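Local coordinates for fiber protein 2 (PDB 2BZV) that probably forms the trimeric spikes at the vertices of the adenovirus capsid, whose receptor-binding head is the part described here, and attaches the virion to its host cell, at residues Thr18-Ser23 / Arg93-Asn98; Ala36-Cys41 / Gly51-Lys56; Gln79-Asn84 / Ala101-Thr106; Pro26-Tyr31 / Asn84-Ser89. One frame throughout, in Å; residues are numbered along the deposited sequence.

All four contacts lie in the knob domain. Contact 2 is the buried one. It pairs the adjoining parts of two long strands, 36-45 and 48-57, with an apolar face toward the other sheet and a more polar face reaching the second subunit. Contact 1 extends the same sheet by a short edge strand, also touches the second subunit, and is only partly buried. Contacts 3 and 4 tie loops together and meet no other subunit. Contact 3 joins one backbone bond with an asparagine amide and bridging waters; the direct bonds of contact 4 are all backbone. Both draw on the loop between strands 69-76 and 93-94. Contact 4 touches contact 2 through Asn27, and contact 3 touches contact 1 through Tyr94.

Contact 1. Residues Thr18-Ser23 / Arg93-Asn98; sequences TIWSIS and RYQETN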
loop_
_atom_site.group_PDB
_atom_site.type_symbol
_atom_site.label_atom_id
_atom_site.label_comp_id
_atom_site.label_asym_id
_atom_site.label_seq_id
_atom_site.Cartn_x
_atom_site.Cartn_y
_atom_site.Cartn_z
ATOM N N THR A 18 -14.086 5.748 3.801
ATOM C CA THR A 18 -14.099 5.118 2.486
ATOM C C THR A 18 -15.020 5.835 1.509
ATOM O O THR A 18 -16.189 6.084 1.820
ATOM C CB THR A 18 -14.596 3.654 2.604
ATOM O OG1 THR A 18 -13.782 2.935 3.534
ATOM C CG2 THR A 18 -14.566 2.936 1.277
ATOM N N ILE A 19 -14.508 6.112 0.311
ATOM C CA ILE A 19 -15.342 6.503 -0.822
ATOM C C ILE A 19 -15.185 5.444 -1.892
ATOM O O ILE A 19 -14.059 5.014 -2.159
ATOM C CB ILE A 19 -14.943 7.876 -1.390
ATOM C CG1 ILE A 19 -15.074 8.961 -0.322
ATOM C CG2 ILE A 19 -15.808 8.205 -2.605
ATOM C CD1 ILE A 19 -14.487 10.308 -0.694
ATOM N N TRP A 20 -16.275 5.031 -2.536
ATOM C CA TRP A 20 -16.120 4.120 -3.664
ATOM C C TRP A 20 -17.181 4.373 -4.718
ATOM O O TRP A 20 -18.156 5.080 -4.488
ATOM C CB TRP A 20 -16.051 2.657 -3.202
ATOM C CG TRP A 20 -17.293 2.051 -2.619
ATOM C CD1 TRP A 20 -18.549 2.595 -2.487
ATOM C CD2 TRP A 20 -17.383 0.720 -2.095
ATOM N NE1 TRP A 20 -19.404 1.678 -1.914
ATOM C CE2 TRP A 20 -18.703 0.523 -1.662
ATOM C CE3 TRP A 20 -16.461 -0.326 -1.940
ATOM C CZ2 TRP A 20 -19.145 -0.675 -1.099
ATOM C CZ3 TRP A 20 -16.895 -1.525 -1.377
ATOM C CH2 TRP A 20 -18.224 -1.683 -0.961
ATOM N N SER A 21 -16.974 3.742 -5.878
ATOM C CA SER A 21 -17.884 3.881 -7.010
ATOM C C SER A 21 -18.503 2.554 -7.400
ATOM O O SER A 21 -18.812 2.326 -8.572
ATOM C CB SER A 21 -17.165 4.487 -8.211
ATOM O OG SER A 21 -16.187 3.595 -8.739
ATOM N N ILE A 22 -18.719 1.670 -6.423
ATOM C CA ILE A 22 -19.210 0.340 -6.759
ATOM C C ILE A 22 -20.569 0.407 -7.448
ATOM O O ILE A 22 -21.453 1.152 -7.040
ATOM C CB ILE A 22 -19.248 -0.581 -5.518
ATOM C CG1 ILE A 22 -19.232 -2.055 -5.943
ATOM C CG2 ILE A 22 -20.433 -0.267 -4.610
ATOM C CD1 ILE A 22 -19.036 -3.027 -4.784
ATOM N N SER A 23 -20.730 -0.397 -8.495
ATOM C CA SER A 23 -21.973 -0.418 -9.249
ATOM C C SER A 23 -22.099 -1.744 -9.971
ATOM O O SER A 23 -21.174 -2.150 -10.661
ATOM C CB SER A 23 -21.969 0.733 -10.272
ATOM O OG SER A 23 -23.149 0.719 -11.059
ATOM N N ARG A 93 -19.925 7.393 -3.768
ATOM C CA ARG A 93 -20.598 7.389 -2.474
ATOM C C ARG A 93 -19.642 7.061 -1.334
ATOM O O ARG A 93 -18.674 6.322 -1.490
ATOM C CB ARG A 93 -21.739 6.355 -2.460
ATOM C CG ARG A 93 -22.701 6.567 -3.646
ATOM C CD ARG A 93 -23.991 5.783 -3.568
ATOM N NE ARG A 93 -24.995 6.494 -2.838
ATOM C CZ ARG A 93 -25.957 7.333 -3.257
ATOM N NH1 ARG A 93 -26.211 7.700 -4.506
ATOM N NH2 ARG A 93 -26.686 7.813 -2.297
ATOM N N TYR A 94 -19.934 7.621 -0.164
ATOM C CA TYR A 94 -19.305 7.165 1.070
ATOM C C TYR A 94 -19.825 5.764 1.351
ATOM O O TYR A 94 -21.029 5.557 1.495
ATOM C CB TYR A 94 -19.655 8.079 2.243
ATOM C CG TYR A 94 -18.999 9.445 2.186
ATOM C CD1 TYR A 94 -17.620 9.576 2.225
ATOM C CD2 TYR A 94 -19.775 10.604 2.139
ATOM C CE1 TYR A 94 -17.021 10.828 2.191
ATOM C CE2 TYR A 94 -19.196 11.860 2.107
ATOM C CZ TYR A 94 -17.816 11.965 2.124
ATOM O OH TYR A 94 -17.197 13.194 2.088
ATOM N N GLN A 95 -18.923 4.787 1.436
ATOM C CA GLN A 95 -19.358 3.417 1.627
ATOM C C GLN A 95 -20.106 3.230 2.944
ATOM O O GLN A 95 -21.069 2.469 3.007
ATOM C CB GLN A 95 -18.142 2.498 1.513
ATOM C CG GLN A 95 -18.452 1.063 1.813
ATOM C CD GLN A 95 -18.066 0.757 3.227
ATOM O OE1 GLN A 95 -16.989 1.126 3.681
ATOM N NE2 GLN A 95 -18.972 0.121 3.937
ATOM N N GLU A 96 -19.653 3.886 4.002
ATOM C CA GLU A 96 -20.204 3.614 5.323
ATOM C C GLU A 96 -21.631 4.110 5.502
ATOM O O GLU A 96 -22.406 3.486 6.216
ATOM C CB GLU A 96 -19.269 4.224 6.369
ATOM C CG GLU A 96 -17.922 3.476 6.351
ATOM C CD GLU A 96 -16.728 4.283 6.814
ATOM O OE1 GLU A 96 -16.521 5.437 6.391
ATOM O OE2 GLU A 96 -15.930 3.748 7.608
ATOM N N THR A 97 -21.973 5.222 4.872
ATOM C CA THR A 97 -23.320 5.778 5.003
ATOM C C THR A 97 -24.186 5.567 3.754
ATOM O O THR A 97 -25.399 5.753 3.803
ATOM C CB THR A 97 -23.238 7.279 5.253
ATOM O OG1 THR A 97 -22.507 7.870 4.174
ATOM C CG2 THR A 97 -22.561 7.578 6.589
ATOM N N ASN A 98 -23.556 5.213 2.642
ATOM C CA ASN A 98 -24.184 5.139 1.329
ATOM C C ASN A 98 -24.767 6.471 0.861
ATOM O O ASN A 98 -25.608 6.482 -0.030
ATOM C CB ASN A 98 -25.214 4.003 1.222
ATOM C CG ASN A 98 -25.173 3.356 -0.161
ATOM O OD1 ASN A 98 -24.200 3.494 -0.921
ATOM N ND2 ASN A 98 -26.210 2.614 -0.493
HETATM O O HOH W 1 -17.726 5.942 4.105
HETATM O O HOH W 2 -22.228 2.385 -2.659
#
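Gln95 lies across one face of the Trp20 indole. Its CG sits 3.7 Å from the centroid of the six-membered ring of Trp20, in a CH-pi contact. Ile22 CG2 lies against the opposite face, so the ring is held between two aliphatic groups. Gln95 CG is anti to the backbone N (chi1 175°), and the chain then bends at chi2. This turns the amide away from a flat stack: its plane stands 63° from the ring. Gln95 OE1 ends beside Thr18, 3.6 Å from Thr18 CB, while Thr18 CG2 packs on Gln95 CB at the same distance.

Ile19 and Tyr94 use the other side of the sheet. They lie side by side and point the same way, with Ile19 CG1 3.7 Å from Tyr94 CD1. The backbones are joined by Trp20 N to Arg93 O (2.9 Å) and Arg93 N to Trp20 O (3.0 Å). Gln95 N reaches Thr18 O from above the carbonyl plane. One water links Thr18 O to Glu96 N and OE1; OE1 also accepts from Thr17 N. Another joins Trp20 NE1 to Asn98 OD1.

Strand 93-94 is the edge of its sheet within this chain, and strand 18-20 lies between it and strand 36-45. Trp20 packs on Phe39 of that strand, and Thr18 OG1 bonds Ala47 N of the second subunit.

Contact 2. Residues Ala36-Cys41 / Gly51-Lys56; sequences ANLFLC and GTITIK
Leu38, Leu40, Ile53 and Ile55 interlock on one face of the paired strands, and here the packing is close. Leu38 CD1 is 3.8 Å from Ile53 CG1 and also meets Ile55 CB. Leu40 CD1 lies 3.9 Å from Ile53 CB. Each leucine carries CG anti to the backbone N (chi1 177° in Leu38), which sets CD1 toward the isoleucines of the partner strand. Phe150 and Trp152 of strand 146-153 pack on Ile53 from the second sheet.

The face of Asn37, Phe39, Thr54 and Lys56 is looser. Phe39 CB and Thr54 CB are 4.4 Å apart. Thr54 OG1 lies near the plane of the Phe39 ring, at its edge, and bonds Thr164 OG1. A water lies 2.8 Å from Asn37 OD1 and probably bonds it, while Asn37 ND2 is held by Ser23 O. Lys56 is modelled in two conformers; in one of them its end leads away. Farther along this face, Phe39 and Cys41 pack on Ile170 of the second subunit.

Six backbone bonds run between the strands. Phe39 N to Thr54 O is short and straight (2.8 Å, 171° at the hydrogen). The strands run antiparallel at 176° and belong to the beta hairpin 36-45/48-57. Such a hairpin, with one face in the core and the other partly at the trimer interface, fits the beta-sandwich of adenovirus fibre knobs.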
loop_
_atom_site.group_PDB
_atom_site.type_symbol
_atom_site.label_atom_id
_atom_site.label_comp_id
_atom_site.label_asym_id
_atom_site.label_seq_id
_atom_site.Cartn_x
_atom_site.Cartn_y
_atom_site.Cartn_z
ATOM N N ALA A 36 -18.795 1.405 -19.812
ATOM C CA ALA A 36 -17.784 0.838 -18.936
ATOM C C ALA A 36 -18.258 0.784 -17.496
ATOM O O ALA A 36 -19.195 1.488 -17.093
ATOM C CB ALA A 36 -16.498 1.667 -19.019
ATOM N N ASN A 37 -17.578 -0.055 -16.715
ATOM C CA ASN A 37 -17.754 -0.090 -15.274
ATOM C C ASN A 37 -16.474 0.383 -14.614
ATOM O O ASN A 37 -15.407 -0.180 -14.882
ATOM C CB ASN A 37 -18.101 -1.503 -14.796
ATOM C CG ASN A 37 -18.471 -1.512 -13.327
ATOM O OD1 ASN A 37 -17.586 -1.390 -12.472
ATOM N ND2 ASN A 37 -19.762 -1.634 -13.029
ATOM N N LEU A 38 -16.584 1.417 -13.782
ATOM C CA LEU A 38 -15.448 1.912 -13.016
ATOM C C LEU A 38 -15.643 1.581 -11.555
ATOM O O LEU A 38 -16.641 1.983 -10.942
ATOM C CB LEU A 38 -15.316 3.428 -13.171
ATOM C CG LEU A 38 -14.180 4.048 -12.331
ATOM C CD1 LEU A 38 -12.813 3.577 -12.821
ATOM C CD2 LEU A 38 -14.250 5.553 -12.368
ATOM N N PHE A 39 -14.680 0.875 -10.988
ATOM C CA PHE A 39 -14.644 0.634 -9.552
ATOM C C PHE A 39 -13.384 1.283 -8.993
ATOM O O PHE A 39 -12.284 0.775 -9.142
ATOM C CB PHE A 39 -14.666 -0.860 -9.243
ATOM C CG PHE A 39 -14.543 -1.133 -7.772
ATOM C CD1 PHE A 39 -15.552 -0.795 -6.904
ATOM C CD2 PHE A 39 -13.358 -1.657 -7.262
ATOM C CE1 PHE A 39 -15.440 -1.026 -5.524
ATOM C CE2 PHE A 39 -13.245 -1.913 -5.905
ATOM C CZ PHE A 39 -14.295 -1.612 -5.044
ATOM N N LEU A 40 -13.581 2.430 -8.356
ATOM C CA LEU A 40 -12.522 3.178 -7.668
ATOM C C LEU A 40 -12.891 3.174 -6.199
ATOM O O LEU A 40 -14.030 3.508 -5.852
ATOM C CB LEU A 40 -12.445 4.601 -8.218
ATOM C CG LEU A 40 -11.510 5.548 -7.474
ATOM C CD1 LEU A 40 -10.059 5.066 -7.476
ATOM C CD2 LEU A 40 -11.573 6.929 -8.093
ATOM N N CYS A 41 -11.936 2.801 -5.343
ATOM C CA CYS A 41 -12.149 2.772 -3.909
ATOM C C CYS A 41 -10.994 3.512 -3.243
ATOM O O CYS A 41 -9.827 3.157 -3.489
ATOM C CB CYS A 41 -12.215 1.323 -3.413
ATOM S SG CYS A 41 -12.496 1.193 -1.624
ATOM N N GLY A 51 -5.704 3.794 -2.697
ATOM C CA GLY A 51 -6.687 3.675 -3.759
ATOM C C GLY A 51 -6.542 2.389 -4.539
ATOM O O GLY A 51 -5.420 1.947 -4.827
ATOM N N THR A 52 -7.675 1.790 -4.888
ATOM C CA THR A 52 -7.628 0.766 -5.885
ATOM C C THR A 52 -8.617 1.102 -6.988
ATOM O O THR A 52 -9.671 1.699 -6.769
ATOM C CB THR A 52 -7.925 -0.551 -5.259
ATOM O OG1 THR A 52 -7.682 -1.211 -4.152
ATOM C CG2 THR A 52 -8.947 -1.726 -6.198
ATOM N N ILE A 53 -8.182 0.803 -8.205
ATOM C CA ILE A 53 -8.990 1.147 -9.370
ATOM C C ILE A 53 -9.013 -0.002 -10.364
ATOM O O ILE A 53 -7.969 -0.535 -10.767
ATOM C CB ILE A 53 -8.525 2.478 -10.021
ATOM C CG1 ILE A 53 -9.499 2.901 -11.127
ATOM C CG2 ILE A 53 -7.084 2.442 -10.512
ATOM C CD1 ILE A 53 -9.278 4.345 -11.596
ATOM N N THR A 54 -10.225 -0.348 -10.777
ATOM C CA THR A 54 -10.492 -1.373 -11.791
ATOM C C THR A 54 -11.495 -0.796 -12.780
ATOM O O THR A 54 -12.564 -0.323 -12.366
ATOM C CB THR A 54 -11.080 -2.641 -11.153
ATOM O OG1 THR A 54 -10.199 -3.093 -10.116
ATOM C CG2 THR A 54 -11.240 -3.740 -12.200
ATOM N N ILE A 55 -11.160 -0.833 -14.065
ATOM C CA ILE A 55 -12.070 -0.354 -15.094
ATOM C C ILE A 55 -12.273 -1.485 -16.096
ATOM O O ILE A 55 -11.312 -2.156 -16.482
ATOM C CB ILE A 55 -11.536 0.945 -15.748
ATOM C CG1 ILE A 55 -12.549 1.491 -16.751
ATOM C CG2 ILE A 55 -10.159 0.733 -16.366
ATOM C CD1 ILE A 55 -12.331 2.933 -17.161
ATOM N N LYS A 56 -13.530 -1.692 -16.480
ATOM C CA LYS A 56 -13.886 -2.770 -17.394
ATOM C C LYS A 56 -14.692 -2.219 -18.557
ATOM O O LYS A 56 -15.739 -1.605 -18.362
ATOM C CB LYS A 56 -14.707 -3.862 -16.702
ATOM C CG LYS A 56 -14.896 -5.085 -17.590
ATOM C CD LYS A 56 -15.774 -6.158 -16.970
ATOM C CE LYS A 56 -15.937 -7.343 -17.918
ATOM N NZ LYS A 56 -16.532 -8.541 -17.251
HETATM O O HOH W 3 -14.909 -2.306 -12.546
#

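Contact 3. Residues Gln79-Asn84 / Ala101-Thr106; sequences QGNLLN and ASNALT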
loop_
_atom_site.group_PDB
_atom_site.type_symbol
_atom_site.label_atom_id
_atom_site.label_comp_id
_atom_site.label_asym_id
_atom_site.label_seq_id
_atom_site.Cartn_x
_atom_site.Cartn_y
_atom_site.Cartn_z
ATOM N N GLN A 79 -14.093 22.205 -2.740
ATOM C CA GLN A 79 -14.657 21.629 -1.519
ATOM C C GLN A 79 -14.619 20.101 -1.535
ATOM O O GLN A 79 -15.021 19.462 -0.566
ATOM C CB GLN A 79 -16.101 22.108 -1.313
ATOM C CG GLN A 79 -16.237 23.566 -0.881
ATOM C CD GLN A 79 -15.966 24.578 -1.964
ATOM O OE1 GLN A 79 -16.492 24.501 -3.082
ATOM N NE2 GLN A 79 -15.143 25.574 -1.631
ATOM N N GLY A 80 -14.113 19.503 -2.616
ATOM C CA GLY A 80 -14.040 18.043 -2.696
ATOM C C GLY A 80 -15.265 17.363 -3.271
ATOM O O GLY A 80 -15.488 16.173 -3.028
ATOM N N ASN A 81 -16.069 18.091 -4.049
ATOM C CA ASN A 81 -17.222 17.507 -4.724
ATOM C C ASN A 81 -16.868 17.106 -6.144
ATOM O O ASN A 81 -16.271 17.894 -6.885
ATOM C CB ASN A 81 -18.374 18.520 -4.798
ATOM C CG ASN A 81 -18.872 18.887 -3.445
ATOM O OD1 ASN A 81 -19.470 18.066 -2.745
ATOM N ND2 ASN A 81 -18.597 20.116 -3.035
ATOM N N LEU A 82 -17.277 15.905 -6.548
ATOM C CA LEU A 82 -17.064 15.448 -7.911
ATOM C C LEU A 82 -17.875 16.299 -8.889
ATOM O O LEU A 82 -19.069 16.503 -8.708
ATOM C CB LEU A 82 -17.492 13.984 -8.028
ATOM C CG LEU A 82 -17.244 13.323 -9.387
ATOM C CD1 LEU A 82 -15.755 13.079 -9.640
ATOM C CD2 LEU A 82 -18.032 12.034 -9.496
ATOM N N LEU A 83 -17.208 16.780 -9.927
ATOM C CA LEU A 83 -17.852 17.568 -10.968
ATOM C C LEU A 83 -18.195 16.668 -12.142
ATOM O O LEU A 83 -17.712 15.539 -12.249
ATOM C CB LEU A 83 -16.944 18.720 -11.395
ATOM C CG LEU A 83 -16.611 19.713 -10.273
ATOM C CD1 LEU A 83 -15.535 20.676 -10.747
ATOM C CD2 LEU A 83 -17.881 20.428 -9.824
ATOM N N ASN A 84 -19.042 17.170 -13.039
ATOM C CA ASN A 84 -19.491 16.378 -14.167
ATOM C C ASN A 84 -18.321 15.781 -14.946
ATOM O O ASN A 84 -17.386 16.501 -15.323
ATOM C CB ASN A 84 -20.350 17.254 -15.081
ATOM C CG ASN A 84 -20.967 16.453 -16.195
ATOM O OD1 ASN A 84 -21.827 15.608 -15.958
ATOM N ND2 ASN A 84 -20.523 16.702 -17.420
ATOM N N ALA A 101 -20.711 11.141 -2.005
ATOM C CA ALA A 101 -19.450 11.558 -1.397
ATOM C C ALA A 101 -19.226 13.062 -1.561
ATOM O O ALA A 101 -18.318 13.520 -2.259
ATOM C CB ALA A 101 -18.303 10.750 -1.990
ATOM N N SER A 102 -20.058 13.849 -0.897
ATOM C CA SER A 102 -19.975 15.295 -0.969
ATOM C C SER A 102 -18.910 15.834 -0.019
ATOM O O SER A 102 -18.617 15.270 1.038
ATOM C CB SER A 102 -21.314 15.947 -0.617
ATOM O OG SER A 102 -21.758 15.457 0.625
ATOM N N ASN A 103 -18.346 16.973 -0.405
ATOM C CA ASN A 103 -17.447 17.759 0.434
ATOM C C ASN A 103 -16.288 16.934 0.978
ATOM O O ASN A 103 -15.878 17.091 2.135
ATOM C CB ASN A 103 -18.230 18.436 1.554
ATOM C CG ASN A 103 -19.292 19.369 0.994
ATOM O OD1 ASN A 103 -20.452 19.340 1.406
ATOM N ND2 ASN A 103 -18.909 20.193 0.025
ATOM N N ALA A 104 -15.715 16.086 0.122
ATOM C CA ALA A 104 -14.666 15.149 0.556
ATOM C C ALA A 104 -13.288 15.796 0.454
ATOM O O ALA A 104 -12.338 15.219 -0.101
ATOM C CB ALA A 104 -14.732 13.893 -0.277
ATOM N N LEU A 105 -13.142 16.994 1.026
ATOM C CA LEU A 105 -11.893 17.746 0.906
ATOM C C LEU A 105 -10.688 16.959 1.400
ATOM O O LEU A 105 -9.614 17.036 0.804
ATOM C CB LEU A 105 -12.018 19.067 1.675
ATOM C CG LEU A 105 -10.802 20.004 1.593
ATOM C CD1 LEU A 105 -10.424 20.342 0.149
ATOM C CD2 LEU A 105 -11.072 21.262 2.419
ATOM N N THR A 106 -10.846 16.216 2.493
ATOM C CA THR A 106 -9.699 15.514 3.087
ATOM C C THR A 106 -9.366 14.207 2.377
ATOM O O THR A 106 -8.457 13.498 2.814
ATOM C CB THR A 106 -9.876 15.280 4.596
ATOM O OG1 THR A 106 -10.971 14.385 4.818
ATOM C CG2 THR A 106 -10.110 16.596 5.335
HETATM O O HOH W 4 -15.927 13.468 -3.672
HETATM O O HOH W 5 -19.106 14.413 -4.835
#
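Asn81 and Gly80 offer oxygens to successive backbone amides of the 101-106 loop. Asn81 OD1 accepts from Asn103 N at 2.8 Å, with the donor 52° out of the amide carbonyl plane. Asn81 CG is anti to its own carbonyl carbon (chi1 -64°), which brings the amide oxygen over to the loop. The same oxygen lies 3.5 Å from Ser102 CB.

Gly80 O takes two bonds. Ala104 N reaches it at 3.2 Å, well above the carbonyl plane, and a water donates to it at 2.8 Å. That water also donates to Ala101 O. A second water accepts from Leu82 N and donates a hydrogen bond to Ala101 O at 2.8 Å. Ala101 O is thus met by two waters, and each of them ties it to the 79-84 loop.

Gln79 O receives a CA-H...O contact from Asn103 CA at 3.1 Å. Ala104 is the centre of an inverse gamma turn, closed by a weak bond from Leu105 N to Asn103 O. Gly80 has no side chain, and its CA comes to 4.2 Å from Leu105 CA. The backbone N atoms of Gln79 and Asn81 both donate to Asp77 OD1.

Ala101 and Ala104 rest on Ile19 of strand 18-20, and Ser102 O accepts from Tyr94 OH of strand 93-94. Leu82 packs against Leu74 and Phe76 of strand 69-76, so the two loops join parts of both sheets.

Contact 4. Residues Pro26-Tyr31 / Asn84-Ser89; sequences PNCSIY and NCALES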
loop_
_atom_site.group_PDB
_atom_site.type_symbol
_atom_site.label_atom_id
_atom_site.label_comp_id
_atom_site.label_asym_id
_atom_site.label_seq_id
_atom_site.Cartn_x
_atom_site.Cartn_y
_atom_site.Cartn_z
ATOM N N PRO A 26 -23.327 -0.576 -15.644
ATOM C CA PRO A 26 -22.335 0.371 -16.152
ATOM C C PRO A 26 -22.523 1.765 -15.573
ATOM O O PRO A 26 -23.632 2.276 -15.494
ATOM C CB PRO A 26 -22.583 0.371 -17.667
ATOM C CG PRO A 26 -23.331 -0.878 -17.938
ATOM C CD PRO A 26 -24.135 -1.180 -16.724
ATOM N N ASN A 27 -21.408 2.381 -15.170
ATOM C CA ASN A 27 -21.443 3.673 -14.505
ATOM C C ASN A 27 -20.396 4.625 -15.053
ATOM O O ASN A 27 -20.082 5.626 -14.402
ATOM C CB ASN A 27 -21.252 3.498 -12.991
ATOM C CG ASN A 27 -19.857 2.995 -12.644
ATOM O OD1 ASN A 27 -19.178 2.404 -13.494
ATOM N ND2 ASN A 27 -19.430 3.215 -11.400
ATOM N N CYS A 28 -19.873 4.341 -16.244
ATOM C CA CYS A 28 -18.799 5.151 -16.780
ATOM C C CYS A 28 -18.987 5.238 -18.290
ATOM O O CYS A 28 -19.393 4.270 -18.922
ATOM C CB CYS A 28 -17.456 4.508 -16.402
ATOM S SG CYS A 28 -15.988 5.454 -16.839
ATOM N N SER A 29 -18.691 6.408 -18.853
ATOM C CA SER A 29 -18.898 6.685 -20.274
ATOM C C SER A 29 -17.600 7.166 -20.908
ATOM O O SER A 29 -17.206 8.315 -20.702
ATOM C CB SER A 29 -19.977 7.763 -20.421
ATOM O OG SER A 29 -21.204 7.318 -19.856
ATOM N N ILE A 30 -16.933 6.288 -21.647
ATOM C CA ILE A 30 -15.636 6.626 -22.253
ATOM C C ILE A 30 -15.822 7.079 -23.699
ATOM O O ILE A 30 -15.411 8.185 -24.044
ATOM C CB ILE A 30 -14.667 5.430 -22.187
ATOM C CG1 ILE A 30 -14.438 4.979 -20.738
ATOM C CG2 ILE A 30 -13.359 5.790 -22.888
ATOM C CD1 ILE A 30 -13.759 6.029 -19.863
ATOM N N TYR A 31 -16.442 6.237 -24.522
ATOM C CA TYR A 31 -16.690 6.574 -25.939
ATOM C C TYR A 31 -18.169 6.771 -26.208
ATOM O O TYR A 31 -18.535 7.524 -27.104
ATOM C CB TYR A 31 -16.210 5.459 -26.852
ATOM C CG TYR A 31 -14.748 5.121 -26.785
ATOM C CD1 TYR A 31 -13.764 6.101 -26.910
ATOM C CD2 TYR A 31 -14.349 3.801 -26.656
ATOM C CE1 TYR A 31 -12.420 5.766 -26.872
ATOM C CE2 TYR A 31 -13.013 3.455 -26.614
ATOM C CZ TYR A 31 -12.047 4.436 -26.719
ATOM O OH TYR A 31 -10.715 4.082 -26.681
ATOM N N ASN A 84 -19.042 17.170 -13.039
ATOM C CA ASN A 84 -19.491 16.378 -14.167
ATOM C C ASN A 84 -18.321 15.781 -14.946
ATOM O O ASN A 84 -17.386 16.501 -15.323
ATOM C CB ASN A 84 -20.350 17.254 -15.081
ATOM C CG ASN A 84 -20.967 16.453 -16.195
ATOM O OD1 ASN A 84 -21.827 15.608 -15.958
ATOM N ND2 ASN A 84 -20.523 16.702 -17.420
ATOM N N CYS A 85 -18.393 14.472 -15.185
ATOM C CA CYS A 85 -17.295 13.765 -15.822
ATOM C C CYS A 85 -17.795 12.408 -16.289
ATOM O O CYS A 85 -19.003 12.159 -16.268
ATOM C CB CYS A 85 -16.108 13.644 -14.861
ATOM S SG CYS A 85 -16.425 12.574 -13.443
ATOM N N ALA A 86 -16.873 11.544 -16.705
ATOM C CA ALA A 86 -17.249 10.250 -17.276
ATOM C C ALA A 86 -17.891 9.307 -16.256
ATOM O O ALA A 86 -18.553 8.350 -16.661
ATOM C CB ALA A 86 -16.047 9.576 -17.897
ATOM N N LEU A 87 -17.651 9.521 -14.962
ATOM C CA LEU A 87 -18.211 8.677 -13.913
ATOM C C LEU A 87 -19.585 9.177 -13.524
ATOM O O LEU A 87 -19.761 10.350 -13.224
ATOM C CB LEU A 87 -17.297 8.748 -12.682
ATOM C CG LEU A 87 -17.791 8.017 -11.420
ATOM C CD1 LEU A 87 -18.031 6.527 -11.653
ATOM C CD2 LEU A 87 -16.795 8.236 -10.286
ATOM N N GLU A 88 -20.549 8.261 -13.456
ATOM C CA GLU A 88 -21.895 8.578 -12.967
ATOM C C GLU A 88 -21.799 9.044 -11.506
ATOM O O GLU A 88 -21.476 8.242 -10.624
ATOM C CB GLU A 88 -22.779 7.318 -13.122
ATOM C CG GLU A 88 -24.192 7.322 -12.505
ATOM C CD GLU A 88 -25.007 6.048 -12.819
ATOM O OE1 GLU A 88 -24.797 8.860 -14.523
ATOM O OE2 GLU A 88 -23.923 8.189 -16.436
ATOM N N SER A 89 -22.107 10.317 -11.240
ATOM C CA SER A 89 -21.888 10.842 -9.889
ATOM C C SER A 89 -22.755 10.163 -8.827
ATOM O O SER A 89 -22.350 10.082 -7.666
ATOM C CB SER A 89 -22.108 12.354 -9.843
ATOM O OG SER A 89 -23.464 12.642 -10.116
HETATM O O HOH W 6 -21.325 7.590 -17.197
#
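A classic beta bulge, Asn27 and Cys28 opposite Ala36, meets Ala86, Leu87 and Glu88 of the 84-89 loop. Cys28 and Leu87 make a single backbone bridge. On one side of it, Glu88 N donates to Asn27 O at 2.8 Å, almost straight at 175°. On the other, Ser29 N donates to Ala86 O at 2.9 Å. Cys28 CA adds a CA-H...O contact to Ala86 O at 3.2 Å.

The side chains of Asn27 and Leu87 lie side by side. Leu87 CD1 is 3.5 Å from Asn27 O and 3.6 Å from Asn27 ND2, so a methyl group packs against the amide. With chi1 at 67°, Asn27 CG sits between its backbone N and carbonyl carbon. The amide then bonds partners in two directions: OD1 accepts from Leu38 N, and ND2 bonds Thr91 OG1. Ala86 CB comes to 3.3 Å from Ser29 O, a close approach. A water is hydrogen-bonded to Ser29 OG, which also bonds Gln34 N.

The direct hydrogen bonds between the loops are both made by backbone atoms. The buried Asn27 amide keeps its polar atoms satisfied, joining this pairing to strand 36-45 and the loop before strand 93-94.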